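Local coordinates for protein serine protease (Arthrobacter nicotinovorans, PDB 3WY8) that probably hydrolyses peptide bonds in proteins as a trypsin-like serine protease with keratinolytic activity, at residues A[3-13]-A[125-133]; A[29-37]-A[211-219]. One frame throughout, in Å; residues are numbered along the deposited sequence.

Contact 1: residues A[3-13]-A[125-133]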
# COMPACT_ATOMS: atom_id res chain seq x y z
N GLN A 3 11.07 -4.12 12.81
CA GLN A 3 10.67 -3.58 14.11
C GLN A 3 9.17 -3.36 14.26
O GLN A 3 8.43 -3.27 13.27
CB GLN A 3 11.46 -2.31 14.47
CG GLN A 3 11.44 -1.21 13.43
CD GLN A 3 12.55 -0.18 13.63
OE1 GLN A 3 12.91 0.17 14.75
NE2 GLN A 3 13.10 0.31 12.52
N SER A 4 8.73 -3.30 15.51
CA SER A 4 7.39 -2.87 15.85
C SER A 4 7.34 -1.35 15.86
O SER A 4 8.32 -0.70 16.23
CB SER A 4 6.98 -3.43 17.21
OG SER A 4 6.95 -4.85 17.19
N GLU A 5 6.21 -0.80 15.45
CA GLU A 5 6.04 0.64 15.28
C GLU A 5 4.79 1.14 15.99
O GLU A 5 3.75 0.49 15.95
CB GLU A 5 5.91 0.97 13.78
CG GLU A 5 7.13 0.63 12.94
CD GLU A 5 8.29 1.60 13.15
OE1 GLU A 5 8.09 2.68 13.75
OE2 GLU A 5 9.41 1.27 12.71
N THR A 6 4.89 2.30 16.64
CA THR A 6 3.68 2.95 17.15
C THR A 6 2.87 3.40 15.94
O THR A 6 3.45 3.67 14.88
CB THR A 6 3.96 4.17 18.06
OG1 THR A 6 4.81 5.09 17.39
CG2 THR A 6 4.58 3.72 19.35
N PRO A 7 1.53 3.49 16.09
CA PRO A 7 0.68 3.87 14.97
C PRO A 7 1.12 5.18 14.33
O PRO A 7 1.55 6.11 15.03
CB PRO A 7 -0.70 4.02 15.61
CG PRO A 7 -0.66 3.11 16.79
CD PRO A 7 0.74 3.22 17.31
N VAL A 8 1.04 5.24 13.01
CA VAL A 8 1.38 6.43 12.26
C VAL A 8 0.08 6.92 11.65
O VAL A 8 -0.65 6.16 11.01
CB VAL A 8 2.43 6.12 11.17
CG1 VAL A 8 2.65 7.32 10.23
CG2 VAL A 8 3.76 5.69 11.81
N LYS A 9 -0.21 8.21 11.87
CA LYS A 9 -1.50 8.80 11.55
C LYS A 9 -1.98 8.48 10.13
O LYS A 9 -3.14 8.11 9.92
CB LYS A 9 -1.44 10.31 11.75
CG LYS A 9 -2.71 10.90 12.32
CD LYS A 9 -2.58 12.41 12.58
CE LYS A 9 -1.62 12.70 13.74
NZ LYS A 9 -1.53 14.17 14.04
N HIS A 10 -1.07 8.61 9.16
CA HIS A 10 -1.43 8.48 7.75
C HIS A 10 -1.38 7.05 7.20
O HIS A 10 -1.89 6.79 6.11
CB HIS A 10 -0.58 9.44 6.88
CG HIS A 10 0.90 9.30 7.08
ND1 HIS A 10 1.64 8.32 6.46
CD2 HIS A 10 1.77 10.03 7.81
CE1 HIS A 10 2.91 8.45 6.81
NE2 HIS A 10 3.02 9.48 7.62
N ILE A 11 -0.78 6.13 7.96
CA ILE A 11 -0.69 4.72 7.55
C ILE A 11 -1.83 3.94 8.19
O ILE A 11 -2.12 4.10 9.38
CB ILE A 11 0.66 4.07 7.97
CG1 ILE A 11 1.84 4.90 7.46
CG2 ILE A 11 0.74 2.62 7.47
CD1 ILE A 11 3.21 4.36 7.87
N GLY A 12 -2.48 3.08 7.40
CA GLY A 12 -3.64 2.35 7.90
C GLY A 12 -3.77 0.90 7.46
O GLY A 12 -3.07 0.43 6.56
N LYS A 13 -4.67 0.21 8.14
CA LYS A 13 -5.05 -1.15 7.81
C LYS A 13 -6.27 -1.10 6.90
O LYS A 13 -7.14 -0.23 7.07
CB LYS A 13 -5.37 -1.92 9.09
CG LYS A 13 -5.54 -3.43 8.91
CD LYS A 13 -5.81 -4.08 10.26
CE LYS A 13 -6.12 -5.57 10.13
NZ LYS A 13 -4.92 -6.40 9.80
N TYR A 125 15.05 2.20 1.70
CA TYR A 125 13.64 2.35 2.05
C TYR A 125 13.34 1.90 3.47
O TYR A 125 14.06 1.09 4.05
CB TYR A 125 12.77 1.51 1.12
CG TYR A 125 12.72 1.98 -0.30
CD1 TYR A 125 11.81 2.95 -0.70
CD2 TYR A 125 13.58 1.44 -1.27
CE1 TYR A 125 11.76 3.39 -2.02
CE2 TYR A 125 13.54 1.87 -2.59
CZ TYR A 125 12.62 2.84 -2.95
OH TYR A 125 12.57 3.27 -4.25
N LYS A 126 12.25 2.44 4.01
CA LYS A 126 11.60 1.86 5.18
C LYS A 126 10.15 1.58 4.79
O LYS A 126 9.43 2.48 4.37
CB LYS A 126 11.69 2.79 6.39
CG LYS A 126 11.18 2.14 7.69
CD LYS A 126 11.43 3.02 8.91
CE LYS A 126 10.94 2.34 10.17
NZ LYS A 126 11.29 3.08 11.42
N SER A 127 9.75 0.31 4.90
CA SER A 127 8.42 -0.13 4.53
C SER A 127 7.59 -0.45 5.76
O SER A 127 8.10 -0.98 6.74
CB SER A 127 8.50 -1.37 3.64
OG SER A 127 7.25 -2.06 3.58
N PHE A 128 6.30 -0.11 5.70
CA PHE A 128 5.38 -0.32 6.81
C PHE A 128 4.22 -1.20 6.41
O PHE A 128 3.86 -1.25 5.24
CB PHE A 128 4.84 1.03 7.28
CG PHE A 128 5.87 1.89 7.95
CD1 PHE A 128 5.89 2.01 9.34
CD2 PHE A 128 6.80 2.61 7.20
CE1 PHE A 128 6.83 2.82 9.98
CE2 PHE A 128 7.75 3.42 7.83
CZ PHE A 128 7.77 3.52 9.22
N GLY A 129 3.62 -1.88 7.38
CA GLY A 129 2.41 -2.64 7.11
C GLY A 129 1.79 -3.26 8.34
O GLY A 129 2.34 -3.16 9.44
N TYR A 130 0.64 -3.90 8.13
CA TYR A 130 -0.06 -4.65 9.16
C TYR A 130 -0.03 -6.14 8.80
O TYR A 130 -1.05 -6.70 8.36
CB TYR A 130 -1.50 -4.16 9.28
CG TYR A 130 -1.64 -2.84 9.99
CD1 TYR A 130 -1.83 -2.79 11.37
CD2 TYR A 130 -1.57 -1.63 9.29
CE1 TYR A 130 -1.95 -1.57 12.03
CE2 TYR A 130 -1.69 -0.41 9.94
CZ TYR A 130 -1.88 -0.39 11.31
OH TYR A 130 -2.01 0.81 11.97
N PRO A 131 1.13 -6.81 8.98
CA PRO A 131 1.19 -8.23 8.65
C PRO A 131 0.22 -9.03 9.51
O PRO A 131 0.11 -8.77 10.72
CB PRO A 131 2.64 -8.61 8.94
CG PRO A 131 3.13 -7.59 9.91
CD PRO A 131 2.40 -6.32 9.56
N ALA A 132 -0.48 -9.98 8.89
CA ALA A 132 -1.59 -10.68 9.54
C ALA A 132 -1.43 -12.19 9.59
O ALA A 132 -2.32 -12.90 10.06
CB ALA A 132 -2.92 -10.30 8.85
N ALA A 133 -0.29 -12.69 9.10
CA ALA A 133 -0.01 -14.12 9.11
C ALA A 133 1.13 -14.44 10.06
O ALA A 133 2.04 -13.62 10.25
CB ALA A 133 0.33 -14.61 7.71
O HOH W 1 14.03 3.46 11.52
O HOH W 2 -0.49 3.28 11.62
O HOH W 3 -3.62 -6.01 7.41
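Glu5 OE2 is gripped by two side-chain donors: Lys126 NZ forms a salt bridge to it at 2.9 Å, and Ser143 on the adjoining strand 142-150 shares a hydrogen bond with the same oxygen. The ammonium comes from the syn side of the carboxylate, 32° out of its plane. Lys126 reaches it with a fully extended chain, and a water accepts from its NZ at 2.8 Å while taking a weak bond from Gln3 NE2. Glu5 CG stands beside the backbone N, anti to the carbonyl carbon (chi1 -63°), which puts it 3.7 Å from Phe128 CE1; the bend at chi2 (-74°) turns the carboxylate toward Lys126. Over one face of the Phe128 ring lies Ile11, whose CD1 makes a CH-pi contact 4.0 Å from the ring centroid and also touches Phe128 CG. In the two-barrel chymotrypsin fold the segment 3-13 passes from one barrel to the other: strand 3-4 joins the sheet that holds strand 124-129, and strand 11-18 opens the six-stranded barrel. A type I turn from Val8 to Ile11 leads into that second strand. Here Tyr130 meets the backbone of Gly12 and Lys13 through CE2, and Lys13 CB sits over one ring face, 3.9 Å from the centroid, in a second CH-pi contact. At the far end of the ring, a water donates to Tyr130 OH at 2.9 Å and to Ile11 O and accepts from Val8 N; the hydroxyl is also hydrogen-bonded to Tyr62 O. Lys13 NZ, bound to Gly138 O, gives a further bond to a water 2.7 Å away, close to Tyr130 O.

Contact 2: residues A[29-37]-A[211-219]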
# COMPACT_ATOMS: atom_id res chain seq x y z
N SER A 29 -2.30 7.22 3.37
CA SER A 29 -2.85 8.48 2.90
C SER A 29 -1.77 9.24 2.13
O SER A 29 -0.71 9.56 2.69
CB SER A 29 -3.39 9.32 4.07
OG SER A 29 -3.85 10.58 3.62
N VAL A 30 -2.02 9.51 0.85
CA VAL A 30 -1.04 10.20 0.01
C VAL A 30 -1.57 11.55 -0.45
O VAL A 30 -2.77 11.72 -0.64
CB VAL A 30 -0.58 9.36 -1.21
CG1 VAL A 30 0.24 8.15 -0.75
CG2 VAL A 30 -1.76 8.90 -2.08
N THR A 31 -0.66 12.51 -0.59
CA THR A 31 -1.05 13.87 -0.96
C THR A 31 -1.76 13.84 -2.31
O THR A 31 -1.33 13.16 -3.23
CB THR A 31 0.16 14.81 -0.99
OG1 THR A 31 0.86 14.71 0.26
CG2 THR A 31 -0.29 16.25 -1.19
N ALA A 32 -2.86 14.59 -2.40
CA ALA A 32 -3.71 14.59 -3.59
C ALA A 32 -4.67 15.75 -3.49
O ALA A 32 -5.14 16.09 -2.40
CB ALA A 32 -4.48 13.28 -3.68
N ALA A 33 -4.98 16.37 -4.64
CA ALA A 33 -5.91 17.50 -4.68
C ALA A 33 -7.25 17.20 -3.98
O ALA A 33 -7.81 18.07 -3.33
CB ALA A 33 -6.15 17.95 -6.11
N ASN A 34 -7.73 15.96 -4.11
CA ASN A 34 -9.00 15.57 -3.48
C ASN A 34 -8.94 15.33 -1.97
O ASN A 34 -9.98 15.13 -1.32
CB ASN A 34 -9.63 14.37 -4.21
CG ASN A 34 -8.77 13.11 -4.17
OD1 ASN A 34 -7.85 12.98 -3.36
ND2 ASN A 34 -9.07 12.17 -5.06
N LYS A 35 -7.72 15.36 -1.41
CA LYS A 35 -7.47 15.12 0.02
C LYS A 35 -8.07 13.81 0.54
O LYS A 35 -8.38 13.68 1.73
CB LYS A 35 -7.97 16.30 0.86
CG LYS A 35 -7.19 17.59 0.65
CD LYS A 35 -7.77 18.69 1.51
CE LYS A 35 -6.95 19.96 1.41
NZ LYS A 35 -7.30 20.90 2.51
N SER A 36 -8.21 12.84 -0.37
CA SER A 36 -8.97 11.62 -0.09
C SER A 36 -8.31 10.36 -0.63
O SER A 36 -8.92 9.28 -0.61
CB SER A 36 -10.37 11.74 -0.71
OG SER A 36 -11.08 12.82 -0.13
N THR A 37 -7.07 10.48 -1.10
CA THR A 37 -6.42 9.39 -1.82
C THR A 37 -5.56 8.51 -0.92
O THR A 37 -4.80 9.00 -0.08
CB THR A 37 -5.62 9.91 -3.04
OG1 THR A 37 -6.49 10.69 -3.87
CG2 THR A 37 -5.05 8.77 -3.88
N SER A 211 0.46 7.76 -13.86
CA SER A 211 -0.77 8.11 -14.56
C SER A 211 -2.02 7.69 -13.78
O SER A 211 -3.03 8.42 -13.76
CB SER A 211 -0.78 7.51 -15.97
OG SER A 211 0.14 8.20 -16.80
N THR A 212 -1.96 6.53 -13.13
CA THR A 212 -3.06 6.05 -12.29
C THR A 212 -3.23 6.96 -11.08
O THR A 212 -4.35 7.32 -10.72
CB THR A 212 -2.85 4.58 -11.85
OG1 THR A 212 -2.66 3.76 -13.01
CG2 THR A 212 -4.06 4.07 -11.08
N TYR A 213 -2.11 7.33 -10.46
CA TYR A 213 -2.14 8.28 -9.35
C TYR A 213 -2.79 9.60 -9.76
O TYR A 213 -3.65 10.13 -9.05
CB TYR A 213 -0.73 8.51 -8.79
CG TYR A 213 -0.64 9.76 -7.94
CD1 TYR A 213 -1.11 9.77 -6.63
CD2 TYR A 213 -0.10 10.93 -8.46
CE1 TYR A 213 -1.05 10.92 -5.85
CE2 TYR A 213 -0.04 12.09 -7.69
CZ TYR A 213 -0.51 12.07 -6.39
OH TYR A 213 -0.44 13.22 -5.63
N ASN A 214 -2.39 10.11 -10.93
CA ASN A 214 -2.88 11.40 -11.43
C ASN A 214 -4.39 11.45 -11.57
O ASN A 214 -5.03 12.42 -11.14
CB ASN A 214 -2.21 11.75 -12.77
CG ASN A 214 -0.76 12.17 -12.62
OD1 ASN A 214 -0.32 12.61 -11.55
ND2 ASN A 214 -0.00 12.06 -13.70
N THR A 215 -4.97 10.40 -12.15
CA THR A 215 -6.43 10.33 -12.29
C THR A 215 -7.14 10.15 -10.94
O THR A 215 -8.13 10.82 -10.66
CB THR A 215 -6.89 9.27 -13.36
OG1 THR A 215 -8.31 9.37 -13.55
CG2 THR A 215 -6.53 7.84 -12.96
N ALA A 216 -6.59 9.29 -10.08
CA ALA A 216 -7.17 9.07 -8.76
C ALA A 216 -7.16 10.35 -7.92
O ALA A 216 -8.16 10.69 -7.30
CB ALA A 216 -6.42 7.95 -8.03
N ALA A 217 -6.02 11.05 -7.93
CA ALA A 217 -5.81 12.22 -7.08
C ALA A 217 -6.75 13.39 -7.38
O ALA A 217 -7.04 14.21 -6.50
CB ALA A 217 -4.36 12.68 -7.17
N ALA A 218 -7.23 13.45 -8.62
CA ALA A 218 -8.16 14.50 -9.04
C ALA A 218 -9.62 14.11 -8.81
O ALA A 218 -10.50 14.97 -8.79
CB ALA A 218 -7.93 14.83 -10.51
N SER A 219 -9.86 12.81 -8.61
CA SER A 219 -11.22 12.23 -8.62
C SER A 219 -11.98 12.34 -7.30
O SER A 219 -11.45 12.76 -6.27
CB SER A 219 -11.16 10.77 -9.06
OG SER A 219 -10.69 10.67 -10.39
OXT SER A 219 -13.16 11.99 -7.22
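Three hydrogen bonds tie the loop 29-37 to the C-terminal helix. Tyr213 OH donates to Thr31 O at 2.6 Å; the carbonyl oxygen lies at the ring edge, in its plane, with the hydroxyl tilted 30° from the carbonyl plane. Asn34 N reaches Ala217 O at 3.0 Å. Asn34 ND2 donates to the terminal carboxylate oxygen Ser219 O at 2.7 Å, the oxygen lying close to the Asn34 amide plane. With CG between backbone N and carbonyl carbon (chi1 62°), the Asn34 amide faces both ways: its OD1 looks back into the loop and accepts from Ser36 N at 3.0 Å and, on a lone pair, from Thr37 OG1 at 2.7 Å. These two bonds fix the rotation of the amide. The bond from Ser36 N makes an Asx turn that begins at Asn34 and overlaps the type I turn from Ala32 to Lys35.

Apolar contacts fill in between. Ala32 CB meets Ala217 CB at 3.5 Å, and Ala217 CB also lies over a face of the Tyr213 ring. Val30 CG2 approaches the ring edge at 4.3 Å from Tyr213 CE1, while Phe95 meets Tyr213 edge-to-face. The helix packing against the N-terminal barrel is the C-terminal helix of the chymotrypsin fold.

Overall arrangement
The centres of the two contacts lie about 21 Å apart, yet the contacts touch: His10 O and Ser29 N, 2.8 Å apart, probably form a hydrogen bond between the turn that precedes strand 11-18 and the end of strand 21-29. Their segments alternate along the chain, in the order 3-13, 29-37, 125-133, 211-219. Each contact pairs a segment from the first part of the chain with one from the second. Contact 1 links the start of the six-stranded barrel to the sheet of the second barrel, and contact 2 brings helix 207-218, which follows that sheet, back onto the first barrel. Together they join the two halves of a trypsin-like protease, in which Ser171, His43 and Asp92 probably form the catalytic triad.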